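Local coordinates for lysozyme inhibitor LprI-like N-terminal domain-containing protein (PDB 6AR7) that is of unknown function but may act like the LprI-type inhibitors of lysozyme, at residues D163-Y168 with R213-K218; A186-W190 with L209-R213. All coordinates share one frame; numbering follows the deposited sequence.

Contact 1. Residues D163-Y168 with R213-K218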
ATOM      1  N   ASP A 163      -3.411  -6.578  16.104  1.00 37.08           N
ATOM      2  CA  ASP A 163      -4.430  -6.967  15.133  1.00 38.65           C
ATOM      3  C   ASP A 163      -3.808  -7.562  13.879  1.00 37.49           C
ATOM      4  O   ASP A 163      -4.313  -8.548  13.330  1.00 33.80           O
ATOM      5  CB  ASP A 163      -5.291  -5.763  14.764  1.00 35.41           C
ATOM      6  CG  ASP A 163      -6.374  -5.487  15.790  1.00 45.25           C
ATOM      7  OD1 ASP A 163      -6.565  -6.325  16.706  1.00 41.89           O
ATOM      8  OD2 ASP A 163      -7.053  -4.446  15.659  1.00 53.38           O
HETATM    9  N   MSE A 164      -2.718  -6.975  13.411  1.00 33.20           N
HETATM   10  CA  MSE A 164      -2.064  -7.469  12.213  1.00 36.04           C
HETATM   11  C   MSE A 164      -1.648  -8.922  12.377  1.00 36.19           C
HETATM   12  O   MSE A 164      -1.942  -9.750  11.530  1.00 31.99           O
HETATM   13  CB  MSE A 164      -0.848  -6.632  11.880  1.00 30.43           C
HETATM   14  CG  MSE A 164      -0.517  -6.671  10.414  1.00 30.72           C
HETATM   15 SE   MSE A 164       1.236  -5.902  10.085  1.00 42.90          SE
HETATM   16  CE  MSE A 164       2.331  -7.163  11.102  1.00 41.55           C
ATOM     17  N   ASN A 165      -0.961  -9.229  13.478  1.00 35.22           N
ATOM     18  CA  ASN A 165      -0.494 -10.596  13.669  1.00 36.66           C
ATOM     19  C   ASN A 165      -1.663 -11.544  13.891  1.00 36.43           C
ATOM     20  O   ASN A 165      -1.602 -12.707  13.477  1.00 39.53           O
ATOM     21  CB  ASN A 165       0.527 -10.647  14.804  1.00 42.48           C
ATOM     22  CG  ASN A 165       1.828  -9.942  14.423  1.00 50.76           C
ATOM     23  OD1 ASN A 165       2.320 -10.113  13.302  1.00 47.37           O
ATOM     24  ND2 ASN A 165       2.377  -9.139  15.339  1.00 44.28           N
ATOM     25  N   ARG A 166      -2.738 -11.052  14.504  1.00 35.49           N
ATOM     26  CA  ARG A 166      -3.958 -11.838  14.657  1.00 38.01           C
ATOM     27  C   ARG A 166      -4.545 -12.218  13.301  1.00 38.54           C
ATOM     28  O   ARG A 166      -4.855 -13.388  13.044  1.00 37.60           O
ATOM     29  CB  ARG A 166      -4.963 -11.043  15.477  1.00 44.75           C
ATOM     30  CG  ARG A 166      -6.252 -11.740  15.721  1.00 53.14           C
ATOM     31  CD  ARG A 166      -6.942 -11.111  16.906  1.00 53.00           C
ATOM     32  NE  ARG A 166      -7.598  -9.847  16.591  1.00 53.52           N
ATOM     33  CZ  ARG A 166      -8.827  -9.760  16.090  1.00 57.38           C
ATOM     34  NH1 ARG A 166      -9.524 -10.864  15.838  1.00 61.47           N
ATOM     35  NH2 ARG A 166      -9.359  -8.572  15.846  1.00 57.68           N
ATOM     36  N   TYR A 167      -4.746 -11.237  12.428  1.00 34.28           N
ATOM     37  CA  TYR A 167      -5.282 -11.575  11.116  1.00 32.30           C
ATOM     38  C   TYR A 167      -4.257 -12.312  10.261  1.00 31.51           C
ATOM     39  O   TYR A 167      -4.641 -13.158   9.449  1.00 32.52           O
ATOM     40  CB  TYR A 167      -5.805 -10.318  10.415  1.00 30.34           C
ATOM     41  CG  TYR A 167      -7.124  -9.897  11.006  1.00 39.51           C
ATOM     42  CD1 TYR A 167      -8.275 -10.641  10.762  1.00 37.92           C
ATOM     43  CD2 TYR A 167      -7.225  -8.778  11.837  1.00 41.02           C
ATOM     44  CE1 TYR A 167      -9.494 -10.282  11.311  1.00 40.31           C
ATOM     45  CE2 TYR A 167      -8.446  -8.406  12.386  1.00 39.00           C
ATOM     46  CZ  TYR A 167      -9.577  -9.164  12.118  1.00 43.56           C
ATOM     47  OH  TYR A 167     -10.792  -8.809  12.653  1.00 52.30           O
ATOM     48  N   TYR A 168      -2.960 -12.035  10.439  1.00 31.95           N
ATOM     49  CA  TYR A 168      -1.946 -12.803   9.717  1.00 31.18           C
ATOM     50  C   TYR A 168      -2.061 -14.287  10.038  1.00 32.41           C
ATOM     51  O   TYR A 168      -2.035 -15.140   9.143  1.00 32.13           O
ATOM     52  CB  TYR A 168      -0.541 -12.292  10.052  1.00 28.04           C
ATOM     53  CG  TYR A 168       0.573 -13.119   9.446  1.00 31.06           C
ATOM     54  CD1 TYR A 168       1.057 -12.833   8.185  1.00 35.36           C
ATOM     55  CD2 TYR A 168       1.122 -14.205  10.132  1.00 37.68           C
ATOM     56  CE1 TYR A 168       2.064 -13.592   7.615  1.00 36.95           C
ATOM     57  CE2 TYR A 168       2.134 -14.973   9.574  1.00 37.74           C
ATOM     58  CZ  TYR A 168       2.599 -14.656   8.308  1.00 35.00           C
ATOM     59  OH  TYR A 168       3.597 -15.404   7.728  1.00 37.28           O
ATOM     60  N   ARG A 213      -2.250  -2.436   6.560  1.00 22.48           N
ATOM     61  CA  ARG A 213      -1.923  -3.843   6.389  1.00 28.28           C
ATOM     62  C   ARG A 213      -2.908  -4.736   7.150  1.00 27.31           C
ATOM     63  O   ARG A 213      -3.279  -5.810   6.659  1.00 25.27           O
ATOM     64  CB  ARG A 213      -0.478  -4.101   6.826  1.00 30.41           C
ATOM     65  CG  ARG A 213       0.026  -5.523   6.509  1.00 27.12           C
ATOM     66  CD  ARG A 213      -0.091  -5.847   5.028  1.00 22.17           C
ATOM     67  NE  ARG A 213       0.569  -7.116   4.692  1.00 29.34           N
ATOM     68  CZ  ARG A 213       0.482  -7.715   3.502  1.00 32.64           C
ATOM     69  NH1 ARG A 213      -0.238  -7.161   2.540  1.00 30.39           N
ATOM     70  NH2 ARG A 213       1.110  -8.868   3.270  1.00 23.78           N
ATOM     71  N   VAL A 214      -3.364  -4.304   8.332  1.00 25.54           N
ATOM     72  CA  VAL A 214      -4.393  -5.063   9.056  1.00 25.82           C
ATOM     73  C   VAL A 214      -5.612  -5.299   8.160  1.00 33.55           C
ATOM     74  O   VAL A 214      -6.140  -6.420   8.068  1.00 28.03           O
ATOM     75  CB  VAL A 214      -4.806  -4.339  10.353  1.00 33.07           C
ATOM     76  CG1 VAL A 214      -6.029  -5.006  10.946  1.00 31.65           C
ATOM     77  CG2 VAL A 214      -3.676  -4.328  11.412  1.00 26.28           C
ATOM     78  N   ALA A 215      -6.086  -4.235   7.505  1.00 30.46           N
ATOM     79  CA  ALA A 215      -7.290  -4.325   6.682  1.00 31.01           C
ATOM     80  C   ALA A 215      -7.096  -5.270   5.497  1.00 28.88           C
ATOM     81  O   ALA A 215      -7.997  -6.045   5.156  1.00 30.54           O
ATOM     82  CB  ALA A 215      -7.696  -2.929   6.209  1.00 29.84           C
ATOM     83  N   THR A 216      -5.925  -5.230   4.863  1.00 29.57           N
ATOM     84  CA  THR A 216      -5.648  -6.162   3.778  1.00 26.58           C
ATOM     85  C   THR A 216      -5.691  -7.610   4.269  1.00 25.06           C
ATOM     86  O   THR A 216      -6.375  -8.454   3.680  1.00 29.36           O
ATOM     87  CB  THR A 216      -4.283  -5.855   3.151  1.00 28.88           C
ATOM     88  OG1 THR A 216      -4.269  -4.525   2.594  1.00 30.79           O
ATOM     89  CG2 THR A 216      -3.972  -6.864   2.059  1.00 26.45           C
ATOM     90  N   LEU A 217      -4.976  -7.910   5.356  1.00 29.07           N
ATOM     91  CA  LEU A 217      -4.924  -9.281   5.859  1.00 23.49           C
ATOM     92  C   LEU A 217      -6.298  -9.745   6.319  1.00 30.02           C
ATOM     93  O   LEU A 217      -6.654 -10.918   6.156  1.00 30.73           O
ATOM     94  CB  LEU A 217      -3.917  -9.382   7.010  1.00 24.74           C
ATOM     95  CG  LEU A 217      -2.449  -9.088   6.687  1.00 28.16           C
ATOM     96  CD1 LEU A 217      -1.614  -9.238   7.930  1.00 22.36           C
ATOM     97  CD2 LEU A 217      -1.910  -9.962   5.554  1.00 30.45           C
ATOM     98  N   LYS A 218      -7.089  -8.838   6.899  1.00 30.08           N
ATOM     99  CA  LYS A 218      -8.432  -9.211   7.341  1.00 26.90           C
ATOM    100  C   LYS A 218      -9.303  -9.596   6.154  1.00 32.18           C
ATOM    101  O   LYS A 218     -10.033 -10.596   6.191  1.00 30.01           O
ATOM    102  CB  LYS A 218      -9.053  -8.064   8.135  1.00 30.56           C
ATOM    103  CG  LYS A 218     -10.484  -8.289   8.570  1.00 36.49           C
ATOM    104  CD  LYS A 218     -11.021  -7.074   9.321  1.00 45.68           C
ATOM    105  CE  LYS A 218     -12.406  -7.349   9.899  1.00 54.79           C
ATOM    106  NZ  LYS A 218     -13.401  -6.317   9.485  1.00 62.02           N
TER
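Met164 and Val214 mark the nearest backbone approach of two helical turns that run almost parallel, their short axes 8.6 Å apart and inclined by 17°, with the CA atoms of this pair 4.6 Å from each other. Val214 and Leu217 fill the space between the two backbones. The CG2 of Val214 lies 3.5 Å from the backbone N of Met164, while CG1 is directed to Asp163 CB and, obliquely, to the ring of Tyr167. One turn further on, Leu217 takes the next position. Its CD1 is 3.7 Å from Met164 CG and also meets Met164 O, Tyr168 CB and the edge of the Tyr168 ring, and its CB rests against Tyr167 CB. The pairing joins helix 155-174 to helix 203-223 in an all-helical protein, and helix 180-197, which lies between them in sequence, packs against Met164 with Gln187 and Trp190 and against Tyr168 with Leu183 and Val184. Met164, a selenomethionine, has its CG anti to the backbone N (chi1 -154°) and a nearly straight chi2, which carry SE across to 3.8 Å from Arg213 CG. The guanidinium of Arg213 continues to a salt bridge with Glu93 of helix 73-101, and Leu217 CD2 lies over one of its faces. Toward the more exposed side Tyr167 and Lys218 run side by side in the same direction. Lys218 CB sits 3.8 Å from the centroid of the Tyr167 ring and 12° off its normal, a CH-pi contact over the face. The lysine chain stays extended through chi3, so its methylenes follow the ring outward until CE is 3.5 Å from Tyr167 OH. Tyr167 CE2 lies against the rim of one face of the Arg166 guanidinium, on the side of the ring away from Lys218.

Contact 2. Residues A186-W190 with L209-R213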
ATOM      1  N   ALA A 186       5.534 -12.271   1.251  1.00 34.36           N
ATOM      2  CA  ALA A 186       4.963 -10.934   1.080  1.00 29.11           C
ATOM      3  C   ALA A 186       4.993 -10.149   2.381  1.00 33.32           C
ATOM      4  O   ALA A 186       5.339  -8.959   2.392  1.00 32.88           O
ATOM      5  CB  ALA A 186       3.531 -11.022   0.560  1.00 29.28           C
ATOM      6  N   GLN A 187       4.640 -10.801   3.494  1.00 26.10           N
ATOM      7  CA  GLN A 187       4.574 -10.108   4.770  1.00 25.32           C
ATOM      8  C   GLN A 187       5.959  -9.678   5.238  1.00 31.55           C
ATOM      9  O   GLN A 187       6.121  -8.597   5.814  1.00 35.47           O
ATOM     10  CB  GLN A 187       3.937 -11.011   5.821  1.00 25.67           C
ATOM     11  CG  GLN A 187       3.762 -10.319   7.151  1.00 31.73           C
ATOM     12  CD  GLN A 187       2.782  -9.168   7.069  1.00 35.97           C
ATOM     13  OE1 GLN A 187       2.015  -9.046   6.112  1.00 36.42           O
ATOM     14  NE2 GLN A 187       2.798  -8.324   8.075  1.00 31.62           N
ATOM     15  N   ARG A 188       6.964 -10.525   5.021  1.00 32.20           N
ATOM     16  CA  ARG A 188       8.327 -10.156   5.392  1.00 36.67           C
ATOM     17  C   ARG A 188       8.773  -8.909   4.635  1.00 37.07           C
ATOM     18  O   ARG A 188       9.392  -8.012   5.211  1.00 32.94           O
ATOM     19  CB  ARG A 188       9.267 -11.327   5.134  1.00 42.81           C
ATOM     20  CG  ARG A 188      10.726 -11.032   5.358  1.00 61.30           C
ATOM     21  CD  ARG A 188      11.567 -12.310   5.197  1.00 77.36           C
ATOM     22  NE  ARG A 188      11.422 -12.913   3.868  1.00 86.90           N
ATOM     23  CZ  ARG A 188      11.048 -14.174   3.654  1.00 88.26           C
ATOM     24  NH1 ARG A 188      10.791 -14.974   4.682  1.00 91.64           N
ATOM     25  NH2 ARG A 188      10.936 -14.638   2.414  1.00 80.67           N
ATOM     26  N   GLU A 189       8.455  -8.820   3.345  1.00 30.30           N
ATOM     27  CA  GLU A 189       8.901  -7.629   2.640  1.00 31.01           C
ATOM     28  C   GLU A 189       8.042  -6.423   2.982  1.00 31.59           C
ATOM     29  O   GLU A 189       8.547  -5.295   2.992  1.00 36.17           O
ATOM     30  CB  GLU A 189       8.971  -7.888   1.144  1.00 32.11           C
ATOM     31  CG  GLU A 189      10.274  -8.597   0.807  1.00 43.49           C
ATOM     32  CD  GLU A 189      10.221  -9.317  -0.502  1.00 58.12           C
ATOM     33  OE1 GLU A 189      11.298  -9.560  -1.096  1.00 64.01           O
ATOM     34  OE2 GLU A 189       9.096  -9.636  -0.933  1.00 62.17           O
ATOM     35  N   TRP A 190       6.768  -6.632   3.310  1.00 30.86           N
ATOM     36  CA  TRP A 190       5.986  -5.519   3.819  1.00 28.78           C
ATOM     37  C   TRP A 190       6.621  -4.952   5.092  1.00 27.32           C
ATOM     38  O   TRP A 190       6.755  -3.731   5.233  1.00 29.97           O
ATOM     39  CB  TRP A 190       4.526  -5.938   4.060  1.00 27.44           C
ATOM     40  CG  TRP A 190       3.783  -4.814   4.685  1.00 28.06           C
ATOM     41  CD1 TRP A 190       3.137  -3.811   4.040  1.00 28.74           C
ATOM     42  CD2 TRP A 190       3.694  -4.514   6.083  1.00 27.60           C
ATOM     43  NE1 TRP A 190       2.634  -2.911   4.946  1.00 25.16           N
ATOM     44  CE2 TRP A 190       2.955  -3.325   6.207  1.00 23.12           C
ATOM     45  CE3 TRP A 190       4.157  -5.144   7.237  1.00 28.61           C
ATOM     46  CZ2 TRP A 190       2.669  -2.748   7.445  1.00 32.26           C
ATOM     47  CZ3 TRP A 190       3.882  -4.564   8.469  1.00 32.13           C
ATOM     48  CH2 TRP A 190       3.133  -3.387   8.560  1.00 32.10           C
ATOM     49  N   LEU A 209       0.101   2.991   8.525  1.00 26.02           N
ATOM     50  CA  LEU A 209       0.716   1.967   7.688  1.00 26.50           C
ATOM     51  C   LEU A 209       0.356   0.575   8.181  1.00 28.32           C
ATOM     52  O   LEU A 209       0.004  -0.305   7.384  1.00 25.36           O
ATOM     53  CB  LEU A 209       2.238   2.117   7.665  1.00 31.68           C
ATOM     54  CG  LEU A 209       2.904   3.120   6.727  1.00 42.08           C
ATOM     55  CD1 LEU A 209       4.408   3.200   7.037  1.00 37.64           C
ATOM     56  CD2 LEU A 209       2.635   2.805   5.242  1.00 40.50           C
ATOM     57  N   ILE A 210       0.467   0.349   9.496  1.00 25.34           N
ATOM     58  CA  ILE A 210       0.099  -0.956  10.059  1.00 23.38           C
ATOM     59  C   ILE A 210      -1.400  -1.197   9.912  1.00 25.34           C
ATOM     60  O   ILE A 210      -1.831  -2.296   9.537  1.00 29.83           O
ATOM     61  CB  ILE A 210       0.525  -1.063  11.535  1.00 31.97           C
ATOM     62  CG1 ILE A 210       2.023  -0.790  11.704  1.00 30.76           C
ATOM     63  CG2 ILE A 210       0.166  -2.442  12.080  1.00 32.50           C
ATOM     64  CD1 ILE A 210       2.463  -0.578  13.160  1.00 31.01           C
ATOM     65  N   GLY A 211      -2.217  -0.187  10.226  1.00 24.60           N
ATOM     66  CA  GLY A 211      -3.659  -0.363  10.126  1.00 22.62           C
ATOM     67  C   GLY A 211      -4.098  -0.716   8.714  1.00 28.72           C
ATOM     68  O   GLY A 211      -5.024  -1.507   8.523  1.00 26.29           O
ATOM     69  N   ALA A 212      -3.425  -0.143   7.705  1.00 31.59           N
ATOM     70  CA  ALA A 212      -3.723  -0.496   6.317  1.00 31.96           C
ATOM     71  C   ALA A 212      -3.384  -1.955   6.038  1.00 30.88           C
ATOM     72  O   ALA A 212      -4.152  -2.657   5.372  1.00 25.20           O
ATOM     73  CB  ALA A 212      -2.960   0.411   5.353  1.00 28.30           C
ATOM     74  N   ARG A 213      -2.250  -2.436   6.560  1.00 22.48           N
ATOM     75  CA  ARG A 213      -1.923  -3.843   6.389  1.00 28.28           C
ATOM     76  C   ARG A 213      -2.908  -4.736   7.150  1.00 27.31           C
ATOM     77  O   ARG A 213      -3.279  -5.810   6.659  1.00 25.27           O
ATOM     78  CB  ARG A 213      -0.478  -4.101   6.826  1.00 30.41           C
ATOM     79  CG  ARG A 213       0.026  -5.523   6.509  1.00 27.12           C
ATOM     80  CD  ARG A 213      -0.091  -5.847   5.028  1.00 22.17           C
ATOM     81  NE  ARG A 213       0.569  -7.116   4.692  1.00 29.34           N
ATOM     82  CZ  ARG A 213       0.482  -7.715   3.502  1.00 32.64           C
ATOM     83  NH1 ARG A 213      -0.238  -7.161   2.540  1.00 30.39           N
ATOM     84  NH2 ARG A 213       1.110  -8.868   3.270  1.00 23.78           N
TER
HETATM   85  O   HOH W   1       0.781  -0.665   4.749  1.00 30.22           O
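Gln187 OE1 takes two bonds from Arg213, which presents NE and NH2 side-on to this single oxygen inside a helical hairpin of helices 180-197 and 203-223, the last two of the all-helical fold, whose short segments run antiparallel. The NE bond is 2.8 Å from Arg213 NE to Gln187 OE1, and the NH2 bond is 3.0 Å from Arg213 NH2 to the same OE1. Neither is straight, the angles at hydrogen being 152° and 138°, as expected when two donors converge on one acceptor. The amide and guanidinium planes are only 12° apart, and OE1 lies close to the guanidinium plane. Gln187 reaches this position with CG anti to the backbone N and a bend at chi2 that turns the amide toward the neighbouring helix.

Trp190 supports the aliphatic part of the same arginine. Arg213 CG lies over the indole, 3.8 Å from the centroid of its six-membered ring, a CH-pi contact, and Arg213 CB approaches Trp190 CZ2 to 3.5 Å. Because the two side chains slide past each other in opposite directions, the guanidinium comes to rest beyond the indole, over Trp190 CB. With the short axes 12.7 Å apart, it is these long side chains that bridge the gap. The indole also reaches Ile210, Trp190 CH2 standing 4.2 Å from Ile210 CG1. A water in the indole plane accepts from Trp190 NE1 at 2.9 Å and donates to Leu209 O at 2.8 Å.

In the next shell Trp89 of helix 73-101 meets Trp190 edge-to-face, and Met164 of helix 155-174 touches both Gln187 and Trp190. Glu93, also of helix 73-101, probably helps to balance the buried positive charge through a salt bridge between its OE2 and Arg213 NH1.

The centres of contact 1 and contact 2 are 8 Å apart, and both use helix 203-223, on which they share Arg213. Along the chain the order is 163-168, 186-190, 209-213 and 213-218, so that, apart from the shared Arg213, the residues of contact 2 lie between the two segments of contact 1. The contacts also meet directly: Met164 SE is 3.4 Å from Trp190 CZ3, and Tyr168 CE1 is 3.7 Å from Gln187 CB. The three C-terminal helices thus pack against one another here, and all four segments belong to the LprI-like part of the chain. Contact 2 lies nearer the chain centre, about 8 Å from it against 13 Å for contact 1, and faces helix 73-101.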